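Local coordinates for L-lysine 6-oxidase (Marinomonas mediterranea, PDB 3WEU), which catalyses the oxidative deamination of the side-chain amine of L-lysine with a cysteine tryptophylquinone cofactor, releasing antibacterial hydrogen peroxide, at residues N257-S262 / V443-C448; C265-V270 / A404-Q409; Y612-N617 / R650-F655; K658-G663 / L676-I681. One frame throughout, in Å; residues are numbered along the deposited sequence.

Contacts 1 and 2 form one buried neighbourhood, their centres 10 Å apart, and both use helix 261-272. Gln409 of contact 2 joins them through two probable hydrogen bonds, from NE2 to Ile258 O at 3.0 Å and between OE1 and Ser259 OG at 2.6 Å. Contact 1 is closest to the chemistry, because the backbones of Pro446 and Cys448 hydrogen-bond to the tryptophylquinone at position 581. Contacts 3 and 4 make a second group, with centres 14 Å apart and Asn617 ND2 lying 3.0 Å from Phe679 O, again a probable hydrogen bond. The groups are well separated: contacts 1 and 3 are 27 Å apart and contacts 2 and 4 are 46 Å apart, centre to centre.

Contact 1 (N257-S262 / V443-C448); sequences NISTLS and VGLPMC
Ser259 and the pair Gly444-Leu445 provide the direct hydrogen bonds. Ser259 O accepts from Gly444 N at 2.9 Å and from Leu445 N at 3.3 Å. Both donors reach the same face of the carbonyl; the amide of Leu445 stands 41° out of its plane, whereas that of Gly444 is tilted by 24°. Alongside, Thr260 and Val443 form a single backbone bridge, and Gly444 CA comes within 3.5 Å of Thr260 C, a close approach of main chain to main chain.

Two waters extend the polar seam, and both donate to Leu445 O. Water 1, 2.8 Å from Asn257 OD1, also donates to that amide oxygen, while water 2 accepts from Ser259 N.

The segment 443-448 belongs to a loop that contacts the quinone cofactor: Pro446 O and Cys448 N hydrogen-bond to NE1 and O7 of the tryptophylquinone at position 581, with a cis peptide bond preceding Pro446. In the other segment, Thr260 is the N-cap of helix 261-272.

Van der Waals contacts complete the interface. Met447, extended beyond CG, brings CE to 3.5 Å from Leu261 CD2, tighter than usual for two carbons, and the side chains meet at about a right angle. Leu445 CD1 lies 3.8 Å from Ser259 CB, whose OG bonds to Gln409. The Asn257 amide rests against Val443 CG2, its ND2 being held by Gln584.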
loop_
_atom_site.group_PDB
_atom_site.type_symbol
_atom_site.label_atom_id
_atom_site.label_comp_id
_atom_site.label_asym_id
_atom_site.label_seq_id
_atom_site.Cartn_x
_atom_site.Cartn_y
_atom_site.Cartn_z
ATOM N N ASN A 257 8.098 19.317 32.142
ATOM C CA ASN A 257 6.735 18.822 32.218
ATOM C C ASN A 257 6.081 19.229 33.532
ATOM O O ASN A 257 6.685 19.177 34.595
ATOM C CB ASN A 257 6.719 17.298 32.030
ATOM C CG ASN A 257 7.197 16.887 30.631
ATOM O OD1 ASN A 257 6.423 16.927 29.691
ATOM N ND2 ASN A 257 8.483 16.568 30.483
ATOM N N ILE A 258 4.822 19.663 33.438
ATOM C CA ILE A 258 4.059 19.994 34.597
ATOM C C ILE A 258 4.092 18.902 35.667
ATOM O O ILE A 258 4.346 19.203 36.847
ATOM C CB ILE A 258 2.629 20.396 34.236
ATOM C CG1 ILE A 258 2.616 21.782 33.553
ATOM C CG2 ILE A 258 1.752 20.450 35.525
ATOM C CD1 ILE A 258 1.330 22.067 32.751
ATOM N N SER A 259 3.863 17.662 35.257
ATOM C CA SER A 259 4.083 16.499 36.134
ATOM C C SER A 259 5.184 15.637 35.483
ATOM O O SER A 259 5.024 15.078 34.378
ATOM C CB SER A 259 2.796 15.698 36.386
ATOM O OG SER A 259 1.722 16.540 36.853
ATOM N N THR A 260 6.326 15.632 36.136
ATOM C CA THR A 260 7.500 14.864 35.718
ATOM C C THR A 260 7.461 13.465 36.306
ATOM O O THR A 260 6.718 13.168 37.273
ATOM C CB THR A 260 8.836 15.490 36.151
ATOM O OG1 THR A 260 9.030 15.290 37.563
ATOM C CG2 THR A 260 8.866 16.997 35.897
ATOM N N LEU A 261 8.315 12.600 35.775
ATOM C CA LEU A 261 8.440 11.269 36.409
ATOM C C LEU A 261 8.996 11.307 37.812
ATOM O O LEU A 261 8.655 10.456 38.665
ATOM C CB LEU A 261 9.249 10.351 35.530
ATOM C CG LEU A 261 8.932 8.868 35.373
ATOM C CD1 LEU A 261 9.844 8.024 36.180
ATOM C CD2 LEU A 261 7.461 8.406 35.484
ATOM N N SER A 262 9.790 12.330 38.141
ATOM C CA SER A 262 10.109 12.555 39.573
ATOM C C SER A 262 8.878 12.861 40.433
ATOM O O SER A 262 8.720 12.259 41.506
ATOM C CB SER A 262 11.174 13.617 39.790
ATOM O OG SER A 262 11.471 13.809 41.171
ATOM N N VAL A 443 8.788 12.578 31.206
ATOM C CA VAL A 443 7.359 12.807 31.275
ATOM C C VAL A 443 6.740 11.964 32.419
ATOM O O VAL A 443 6.985 10.770 32.536
ATOM C CB VAL A 443 6.684 12.442 29.906
ATOM C CG1 VAL A 443 5.155 12.288 30.081
ATOM C CG2 VAL A 443 6.983 13.540 28.883
ATOM N N GLY A 444 5.949 12.601 33.260
ATOM C CA GLY A 444 5.126 11.910 34.249
ATOM C C GLY A 444 3.678 11.678 33.825
ATOM O O GLY A 444 3.175 10.566 33.884
ATOM N N LEU A 445 3.021 12.712 33.319
ATOM C CA LEU A 445 1.641 12.590 32.897
ATOM C C LEU A 445 1.441 13.484 31.681
ATOM O O LEU A 445 2.151 14.491 31.556
ATOM C CB LEU A 445 0.705 13.101 33.973
ATOM C CG LEU A 445 0.669 12.355 35.290
ATOM C CD1 LEU A 445 -0.084 13.148 36.308
ATOM C CD2 LEU A 445 -0.019 11.027 34.975
ATOM N N PRO A 446 0.541 13.106 30.756
ATOM C CA PRO A 446 -0.203 11.880 30.698
ATOM C C PRO A 446 0.695 10.742 30.250
ATOM O O PRO A 446 1.858 10.958 29.928
ATOM C CB PRO A 446 -1.273 12.131 29.620
ATOM C CG PRO A 446 -0.687 13.203 28.742
ATOM C CD PRO A 446 0.234 14.011 29.622
ATOM N N MET A 447 0.138 9.544 30.243
ATOM C CA MET A 447 0.837 8.350 29.835
ATOM C C MET A 447 -0.091 7.498 28.945
ATOM O O MET A 447 -0.852 6.679 29.473
ATOM C CB MET A 447 1.276 7.609 31.108
ATOM C CG MET A 447 2.607 8.079 31.695
ATOM S SD MET A 447 2.964 7.191 33.166
ATOM C CE MET A 447 4.689 7.664 33.489
ATOM N N CYS A 448 -0.036 7.736 27.644
ATOM C CA CYS A 448 -0.850 7.097 26.653
ATOM C C CYS A 448 -0.117 6.786 25.354
ATOM O O CYS A 448 -0.634 7.026 24.279
ATOM C CB CYS A 448 -2.141 7.922 26.403
ATOM S SG CYS A 448 -3.485 7.029 25.499
HETATM O O HOH W 1 3.743 16.162 29.656
HETATM O O HOH W 2 1.967 16.955 32.969
#

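Contact 2 (C265-V270 / A404-Q409); sequences CFDVGV and ALDATQ
Phe266 and Asp267, on helix 261-272, meet the first turn of helix 407-418, where Asp406 is the N-cap and forms a capping box with Gln409: Gln409 N donates to Asp406 OD1 and Asp406 N to Gln409 OE1. Phe266 places ring atom CE2 3.6 Å from Thr408 CG2, the two side chains crossing at about a right angle; Tyr429 meets the same ring.

Asp267 and Thr408 form the core of the contact. With CG anti to the backbone N (chi1 172°), the Asp267 carboxylate is directed at the helix start, where OD1 accepts from Thr408 OG1 at 2.6 Å through the anti lone pair and, weakly, from Thr408 N. Its plane stacks on that of Asp406, 8° apart, with Asp267 OD1 and Asp406 OD1 4.0 Å from each other. The amides of the helix start and the salt bridge from Asp267 OD2 to Arg271 probably offset these like charges.

Val270, one turn on, sets CB 4.0 Å from Thr408 OG1, a hydroxyl that also bonds to Tyr287. Water 3 bridges the segments, donating to Asp267 OD2 at 2.8 Å and accepting from Ala407 N at 2.9 Å.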
loop_
_atom_site.group_PDB
_atom_site.type_symbol
_atom_site.label_atom_id
_atom_site.label_comp_id
_atom_site.label_asym_id
_atom_site.label_seq_id
_atom_site.Cartn_x
_atom_site.Cartn_y
_atom_site.Cartn_z
ATOM N N CYS A 265 7.292 9.467 41.001
ATOM C CA CYS A 265 7.964 8.668 42.038
ATOM C C CYS A 265 7.680 9.237 43.428
ATOM O O CYS A 265 7.460 8.457 44.359
ATOM C CB CYS A 265 9.483 8.528 41.781
ATOM S SG CYS A 265 9.808 7.498 40.352
ATOM N N PHE A 266 7.709 10.572 43.578
ATOM C CA PHE A 266 7.433 11.236 44.817
ATOM C C PHE A 266 6.007 10.919 45.304
ATOM O O PHE A 266 5.796 10.534 46.431
ATOM C CB PHE A 266 7.633 12.770 44.655
ATOM C CG PHE A 266 7.494 13.528 45.921
ATOM C CD1 PHE A 266 8.455 13.378 46.913
ATOM C CD2 PHE A 266 6.365 14.289 46.199
ATOM C CE1 PHE A 266 8.295 14.016 48.137
ATOM C CE2 PHE A 266 6.234 14.961 47.387
ATOM C CZ PHE A 266 7.210 14.847 48.364
ATOM N N ASP A 267 5.029 11.059 44.406
ATOM C CA ASP A 267 3.623 10.810 44.761
ATOM C C ASP A 267 3.423 9.356 45.209
ATOM O O ASP A 267 2.776 9.108 46.228
ATOM C CB ASP A 267 2.779 11.105 43.518
ATOM C CG ASP A 267 1.327 10.728 43.653
ATOM O OD1 ASP A 267 0.683 11.187 44.627
ATOM O OD2 ASP A 267 0.857 10.018 42.720
ATOM N N VAL A 268 3.952 8.417 44.440
ATOM C CA VAL A 268 3.945 7.023 44.815
ATOM C C VAL A 268 4.565 6.828 46.187
ATOM O O VAL A 268 4.003 6.081 47.056
ATOM C CB VAL A 268 4.630 6.147 43.748
ATOM C CG1 VAL A 268 4.836 4.715 44.239
ATOM C CG2 VAL A 268 3.852 6.099 42.485
ATOM N N GLY A 269 5.661 7.515 46.416
ATOM C CA GLY A 269 6.384 7.446 47.679
ATOM C C GLY A 269 5.590 7.915 48.885
ATOM O O GLY A 269 5.594 7.281 49.986
ATOM N N VAL A 270 4.942 9.052 48.693
ATOM C CA VAL A 270 4.174 9.683 49.759
ATOM C C VAL A 270 2.998 8.781 50.111
ATOM O O VAL A 270 2.713 8.542 51.289
ATOM C CB VAL A 270 3.706 11.116 49.317
ATOM C CG1 VAL A 270 2.652 11.660 50.253
ATOM C CG2 VAL A 270 4.901 12.062 49.320
ATOM N N ALA A 404 -4.992 15.921 34.793
ATOM C CA ALA A 404 -4.937 16.480 36.176
ATOM C C ALA A 404 -3.490 16.409 36.589
ATOM O O ALA A 404 -2.663 15.636 36.024
ATOM C CB ALA A 404 -5.771 15.622 37.145
ATOM N N LEU A 405 -3.167 17.191 37.610
ATOM C CA LEU A 405 -1.970 16.988 38.354
ATOM C C LEU A 405 -1.980 15.606 39.023
ATOM O O LEU A 405 -3.021 14.884 39.081
ATOM C CB LEU A 405 -1.865 18.052 39.425
ATOM C CG LEU A 405 -1.763 19.500 38.952
ATOM C CD1 LEU A 405 -1.776 20.476 40.106
ATOM C CD2 LEU A 405 -0.542 19.776 38.103
ATOM N N ASP A 406 -0.839 15.206 39.564
ATOM C CA ASP A 406 -0.850 14.015 40.384
ATOM C C ASP A 406 -1.406 14.350 41.767
ATOM O O ASP A 406 -1.554 15.500 42.106
ATOM C CB ASP A 406 0.510 13.250 40.387
ATOM C CG ASP A 406 1.617 13.901 41.162
ATOM O OD1 ASP A 406 1.366 14.354 42.305
ATOM O OD2 ASP A 406 2.827 13.853 40.680
ATOM N N ALA A 407 -1.751 13.330 42.524
ATOM C CA ALA A 407 -2.512 13.520 43.746
ATOM C C ALA A 407 -1.736 14.321 44.780
ATOM O O ALA A 407 -2.317 15.150 45.468
ATOM C CB ALA A 407 -2.937 12.179 44.324
ATOM N N THR A 408 -0.424 14.181 44.771
ATOM C CA THR A 408 0.419 14.920 45.726
ATOM C C THR A 408 0.589 16.380 45.330
ATOM O O THR A 408 0.406 17.294 46.155
ATOM C CB THR A 408 1.728 14.165 46.008
ATOM O OG1 THR A 408 1.365 12.867 46.540
ATOM C CG2 THR A 408 2.646 14.957 46.971
ATOM N N GLN A 409 0.838 16.632 44.018
ATOM C CA GLN A 409 0.855 17.996 43.582
ATOM C C GLN A 409 -0.425 18.678 43.922
ATOM O O GLN A 409 -0.446 19.819 44.341
ATOM C CB GLN A 409 1.096 18.070 42.082
ATOM C CG GLN A 409 2.426 17.562 41.629
ATOM C CD GLN A 409 2.534 17.549 40.103
ATOM O OE1 GLN A 409 1.707 16.906 39.411
ATOM N NE2 GLN A 409 3.487 18.307 39.577
HETATM O O HOH W 3 -1.584 10.550 41.557
#

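Contact 3 (Y612-N617 / R650-F655); sequences YARGIN and RNHELF
Arg650 grips the type II beta turn that runs from Ala613 to Ile616, closed by Ile616 N donating to Ala613 O and carrying Gly615, with positive phi, at its third position. The main grip is a pair of bonds from Arg650 NH2. One goes to Arg614 O at 2.8 Å, in the carbonyl plane on a lone pair and nearly in the guanidinium plane. The other goes to Tyr612 O at 3.0 Å, with the donor 39° out of that carbonyl plane. Arg650 NH1 adds a weak bond to Arg614 O, and water 4 links Arg650 NE to Tyr612 O. The NE/NH2 edge is thus held at Tyr612 O, just ahead of the turn, and the NH1/NH2 edge at Arg614 O within it, which should limit rotation of the group.

Over one face of this group lies the guanidinium of Arg614, with centres 3.7 Å apart and planes inclined by 19°. Arg614 leaves its backbone with CG between N and the carbonyl carbon (chi1 61°) and then runs extended, which carries its flat end over Arg650. The like charges are probably balanced by Glu647, which forms a salt bridge with Arg614 NH2 and a long, weak ion pair with Arg650 NE; Arg614 NH1 bonds to Asn611 O.

Phe655 packs beside the turn. Arg650 NH1 sits 3.3 Å above its ring plane, toward the rim, Gly615 CA is 3.8 Å from CD1, and Ile616 CD1 meets the ring edge at CE1, 4.1 Å away.

Beyond the turn, Ile616 packs on helix 619-625, His652 touches helix 596-602, and Arg614 makes a cation-pi contact with Phe679 of strand 675-680.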
loop_
_atom_site.group_PDB
_atom_site.type_symbol
_atom_site.label_atom_id
_atom_site.label_comp_id
_atom_site.label_asym_id
_atom_site.label_seq_id
_atom_site.Cartn_x
_atom_site.Cartn_y
_atom_site.Cartn_z
ATOM N N TYR A 612 6.461 22.297 14.351
ATOM C CA TYR A 612 7.752 21.709 14.695
ATOM C C TYR A 612 8.186 20.560 13.737
ATOM O O TYR A 612 9.362 20.374 13.446
ATOM C CB TYR A 612 7.683 21.152 16.126
ATOM C CG TYR A 612 8.888 20.356 16.580
ATOM C CD1 TYR A 612 10.074 21.000 16.936
ATOM C CD2 TYR A 612 8.862 18.981 16.643
ATOM C CE1 TYR A 612 11.178 20.311 17.349
ATOM C CE2 TYR A 612 9.948 18.288 17.069
ATOM C CZ TYR A 612 11.118 18.961 17.394
ATOM O OH TYR A 612 12.216 18.281 17.769
ATOM N N ALA A 613 7.225 19.713 13.387
ATOM C CA ALA A 613 7.527 18.538 12.569
ATOM C C ALA A 613 7.279 18.762 11.089
ATOM O O ALA A 613 7.159 17.786 10.382
ATOM C CB ALA A 613 6.676 17.372 13.040
ATOM N N ARG A 614 7.245 19.984 10.615
ATOM C CA ARG A 614 6.861 20.261 9.232
ATOM C C ARG A 614 7.846 19.479 8.343
ATOM O O ARG A 614 9.050 19.504 8.534
ATOM C CB ARG A 614 6.875 21.718 8.972
ATOM C CG ARG A 614 8.245 22.412 9.150
ATOM C CD ARG A 614 8.140 23.899 9.324
ATOM N NE ARG A 614 9.457 24.463 9.511
ATOM C CZ ARG A 614 10.170 24.378 10.638
ATOM N NH1 ARG A 614 9.708 23.729 11.718
ATOM N NH2 ARG A 614 11.402 24.946 10.673
ATOM N N GLY A 615 7.298 18.821 7.334
ATOM C CA GLY A 615 8.085 18.060 6.413
ATOM C C GLY A 615 8.147 16.572 6.693
ATOM O O GLY A 615 8.451 15.781 5.804
ATOM N N ILE A 616 7.913 16.192 7.942
ATOM C CA ILE A 616 7.806 14.786 8.332
ATOM C C ILE A 616 6.347 14.465 8.216
ATOM O O ILE A 616 5.571 14.670 9.133
ATOM C CB ILE A 616 8.203 14.527 9.764
ATOM C CG1 ILE A 616 9.548 15.095 10.071
ATOM C CG2 ILE A 616 8.260 13.005 10.049
ATOM C CD1 ILE A 616 10.691 14.344 9.536
ATOM N N ASN A 617 5.959 14.054 7.027
ATOM C CA ASN A 617 4.536 13.982 6.658
ATOM C C ASN A 617 3.903 12.583 6.904
ATOM O O ASN A 617 2.700 12.424 6.723
ATOM C CB ASN A 617 4.356 14.383 5.213
ATOM C CG ASN A 617 4.523 15.897 5.029
ATOM O OD1 ASN A 617 3.794 16.672 5.667
ATOM N ND2 ASN A 617 5.432 16.321 4.163
ATOM N N ARG A 650 18.093 22.495 13.335
ATOM C CA ARG A 650 17.224 21.693 12.425
ATOM C C ARG A 650 18.034 21.385 11.185
ATOM O O ARG A 650 18.777 22.234 10.735
ATOM C CB ARG A 650 15.967 22.486 12.025
ATOM C CG ARG A 650 14.835 21.565 11.579
ATOM C CD ARG A 650 13.599 22.278 11.092
ATOM N NE ARG A 650 12.400 21.461 11.295
ATOM C CZ ARG A 650 11.613 20.937 10.342
ATOM N NH1 ARG A 650 11.785 21.172 9.057
ATOM N NH2 ARG A 650 10.607 20.187 10.710
ATOM N N ASN A 651 17.907 20.195 10.606
ATOM C CA ASN A 651 18.676 19.852 9.369
ATOM C C ASN A 651 17.817 20.273 8.180
ATOM O O ASN A 651 17.123 19.439 7.504
ATOM C CB ASN A 651 19.037 18.393 9.343
ATOM C CG ASN A 651 19.771 17.922 10.622
ATOM O OD1 ASN A 651 20.125 18.669 11.471
ATOM N ND2 ASN A 651 20.024 16.668 10.698
ATOM N N HIS A 652 17.860 21.566 7.935
ATOM C CA HIS A 652 16.955 22.166 6.968
ATOM C C HIS A 652 17.205 21.601 5.573
ATOM O O HIS A 652 16.265 21.504 4.748
ATOM C CB HIS A 652 17.149 23.671 6.879
ATOM C CG HIS A 652 16.839 24.389 8.138
ATOM N ND1 HIS A 652 15.586 24.395 8.702
ATOM C CD2 HIS A 652 17.652 25.094 8.976
ATOM C CE1 HIS A 652 15.630 25.114 9.813
ATOM N NE2 HIS A 652 16.872 25.550 9.998
ATOM N N GLU A 653 18.446 21.175 5.332
ATOM C CA GLU A 653 18.818 20.683 4.000
ATOM C C GLU A 653 18.123 19.399 3.579
ATOM O O GLU A 653 18.012 19.124 2.386
ATOM C CB GLU A 653 20.342 20.569 3.883
ATOM C CG GLU A 653 20.937 21.979 3.798
ATOM C CD GLU A 653 22.412 22.040 3.278
ATOM O OE1 GLU A 653 23.161 21.037 3.359
ATOM O OE2 GLU A 653 22.848 23.104 2.785
ATOM N N LEU A 654 17.636 18.637 4.554
ATOM C CA LEU A 654 16.831 17.466 4.288
ATOM C C LEU A 654 15.534 17.734 3.554
ATOM O O LEU A 654 15.018 16.883 2.818
ATOM C CB LEU A 654 16.542 16.738 5.593
ATOM C CG LEU A 654 15.676 15.488 5.431
ATOM C CD1 LEU A 654 16.422 14.420 4.648
ATOM C CD2 LEU A 654 15.310 14.956 6.792
ATOM N N PHE A 655 14.946 18.885 3.800
ATOM C CA PHE A 655 13.569 19.111 3.430
ATOM C C PHE A 655 13.524 19.868 2.111
ATOM O O PHE A 655 14.368 20.704 1.846
ATOM C CB PHE A 655 12.859 19.897 4.544
ATOM C CG PHE A 655 12.812 19.188 5.838
ATOM C CD1 PHE A 655 11.831 18.244 6.057
ATOM C CD2 PHE A 655 13.716 19.440 6.838
ATOM C CE1 PHE A 655 11.771 17.554 7.241
ATOM C CE2 PHE A 655 13.718 18.719 8.000
ATOM C CZ PHE A 655 12.690 17.810 8.239
HETATM O O HOH W 4 12.026 21.061 14.042
#

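Contact 4 (K658-G663 / L676-I681); sequences KEVLVG and LPVFFI
Leu676 and Val660 form an antiparallel hydrogen-bonded pair, and the leucine side chain can be traced across it. Its CB lies 3.7 Å from Val660 O. CG, anti to the carbonyl carbon (chi1 -46°), keeps near that oxygen and also approaches Val662 CG2. There the side chain forks: CD1 goes to Val660 CG1 at 4.2 Å, while CD2 meets Val662 CG2 at 3.8 Å, crossing that side chain at about a right angle.

The backbone evidence for a two-stranded antiparallel sheet is regular. Val660 N to Leu676 O and Leu676 N to Val660 O are both 2.8 Å, and Lys658 and Val678 exchange a second reciprocal pair of bonds. Between them, Glu659 and Pro677 make a non-hydrogen-bonded pair. The strand segments run at 146° to each other, a marked twist.

Lys658, Val660, Leu676 and Val678 share one face, where Val660 CG2 and Val678 CG2 are 4.0 Å apart. Phe680 turns its ring edge to Lys658 N, with CE1 4.1 Å from it. On the opposite face, Glu659 OE2 bonds to Ser675 OG.

The sheet lies at the surface, with helix 662-666 directly following its first strand. The Phe679 carbonyl ties it to Asn617 in the loop ahead of helix 619-625, while Leu661 packs on Gly667 of the second subunit.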
loop_
_atom_site.group_PDB
_atom_site.type_symbol
_atom_site.label_atom_id
_atom_site.label_comp_id
_atom_site.label_asym_id
_atom_site.label_seq_id
_atom_site.Cartn_x
_atom_site.Cartn_y
_atom_site.Cartn_z
ATOM N N LYS A 658 7.686 23.726 -1.182
ATOM C CA LYS A 658 6.951 24.304 -2.287
ATOM C C LYS A 658 5.995 25.265 -1.749
ATOM O O LYS A 658 5.313 24.986 -0.713
ATOM C CB LYS A 658 6.212 23.201 -3.033
ATOM C CG LYS A 658 5.662 23.634 -4.402
ATOM C CD LYS A 658 5.357 22.443 -5.326
ATOM C CE LYS A 658 6.076 21.160 -4.869
ATOM N NZ LYS A 658 6.514 20.291 -5.984
ATOM N N GLU A 659 5.897 26.395 -2.417
ATOM C CA GLU A 659 4.917 27.416 -2.052
ATOM C C GLU A 659 3.742 27.249 -2.984
ATOM O O GLU A 659 3.871 27.479 -4.217
ATOM C CB GLU A 659 5.556 28.774 -2.176
ATOM C CG GLU A 659 4.654 29.932 -1.817
ATOM C CD GLU A 659 5.352 31.302 -1.861
ATOM O OE1 GLU A 659 6.612 31.393 -1.813
ATOM O OE2 GLU A 659 4.600 32.293 -1.919
ATOM N N VAL A 660 2.593 26.823 -2.448
ATOM C CA VAL A 660 1.435 26.515 -3.310
ATOM C C VAL A 660 0.501 27.715 -3.246
ATOM O O VAL A 660 0.106 28.128 -2.148
ATOM C CB VAL A 660 0.703 25.285 -2.780
ATOM C CG1 VAL A 660 -0.636 25.066 -3.482
ATOM C CG2 VAL A 660 1.594 24.043 -2.802
ATOM N N LEU A 661 0.142 28.285 -4.384
ATOM C CA LEU A 661 -0.776 29.381 -4.426
ATOM C C LEU A 661 -2.195 28.904 -4.132
ATOM O O LEU A 661 -2.597 27.853 -4.636
ATOM C CB LEU A 661 -0.695 30.120 -5.759
ATOM C CG LEU A 661 0.698 30.646 -6.095
ATOM C CD1 LEU A 661 0.624 31.313 -7.444
ATOM C CD2 LEU A 661 1.322 31.585 -5.016
ATOM N N VAL A 662 -2.984 29.663 -3.350
ATOM C CA VAL A 662 -4.279 29.136 -2.970
ATOM C C VAL A 662 -5.188 28.849 -4.198
ATOM O O VAL A 662 -5.934 27.870 -4.212
ATOM C CB VAL A 662 -4.963 30.010 -1.919
ATOM C CG1 VAL A 662 -6.384 29.537 -1.718
ATOM C CG2 VAL A 662 -4.178 29.812 -0.619
ATOM N N GLY A 663 -5.028 29.617 -5.252
ATOM C CA GLY A 663 -5.834 29.372 -6.430
ATOM C C GLY A 663 -5.482 28.114 -7.164
ATOM O O GLY A 663 -6.248 27.665 -8.046
ATOM N N LEU A 676 0.492 28.898 0.499
ATOM C CA LEU A 676 0.607 27.884 1.544
ATOM C C LEU A 676 1.984 27.300 1.427
ATOM O O LEU A 676 2.325 26.696 0.361
ATOM C CB LEU A 676 -0.372 26.709 1.257
ATOM C CG LEU A 676 -1.777 27.134 0.858
ATOM C CD1 LEU A 676 -2.515 25.984 0.209
ATOM C CD2 LEU A 676 -2.515 27.665 2.074
ATOM N N PRO A 677 2.766 27.382 2.507
ATOM C CA PRO A 677 4.055 26.753 2.445
ATOM C C PRO A 677 3.929 25.254 2.703
ATOM O O PRO A 677 3.317 24.815 3.676
ATOM C CB PRO A 677 4.818 27.420 3.610
ATOM C CG PRO A 677 3.728 27.813 4.581
ATOM C CD PRO A 677 2.589 28.213 3.733
ATOM N N VAL A 678 4.629 24.456 1.940
ATOM C CA VAL A 678 4.614 23.014 2.145
ATOM C C VAL A 678 6.024 22.463 2.192
ATOM O O VAL A 678 6.804 22.607 1.252
ATOM C CB VAL A 678 3.846 22.329 0.968
ATOM C CG1 VAL A 678 3.823 20.831 1.136
ATOM C CG2 VAL A 678 2.442 22.877 0.917
ATOM N N PHE A 679 6.345 21.858 3.324
ATOM C CA PHE A 679 7.593 21.229 3.527
ATOM C C PHE A 679 7.443 19.746 3.321
ATOM O O PHE A 679 6.415 19.156 3.674
ATOM C CB PHE A 679 8.068 21.498 4.961
ATOM C CG PHE A 679 8.532 22.912 5.160
ATOM C CD1 PHE A 679 7.639 23.866 5.522
ATOM C CD2 PHE A 679 9.852 23.263 4.902
ATOM C CE1 PHE A 679 8.006 25.173 5.677
ATOM C CE2 PHE A 679 10.243 24.558 5.085
ATOM C CZ PHE A 679 9.329 25.527 5.502
ATOM N N PHE A 680 8.454 19.119 2.759
ATOM C CA PHE A 680 8.420 17.671 2.599
ATOM C C PHE A 680 9.797 17.128 2.387
ATOM O O PHE A 680 10.745 17.899 2.241
ATOM C CB PHE A 680 7.517 17.290 1.437
ATOM C CG PHE A 680 7.929 17.866 0.106
ATOM C CD1 PHE A 680 7.729 19.172 -0.202
ATOM C CD2 PHE A 680 8.526 17.040 -0.841
ATOM C CE1 PHE A 680 8.088 19.693 -1.446
ATOM C CE2 PHE A 680 8.890 17.544 -2.098
ATOM C CZ PHE A 680 8.665 18.866 -2.395
ATOM N N ILE A 681 9.904 15.822 2.432
ATOM C CA ILE A 681 11.165 15.124 2.191
ATOM C C ILE A 681 11.095 14.409 0.831
ATOM O O ILE A 681 10.259 13.514 0.579
ATOM C CB ILE A 681 11.406 14.105 3.269
ATOM C CG1 ILE A 681 11.552 14.848 4.628
ATOM C CG2 ILE A 681 12.669 13.325 2.991
ATOM C CD1 ILE A 681 11.635 13.903 5.759
#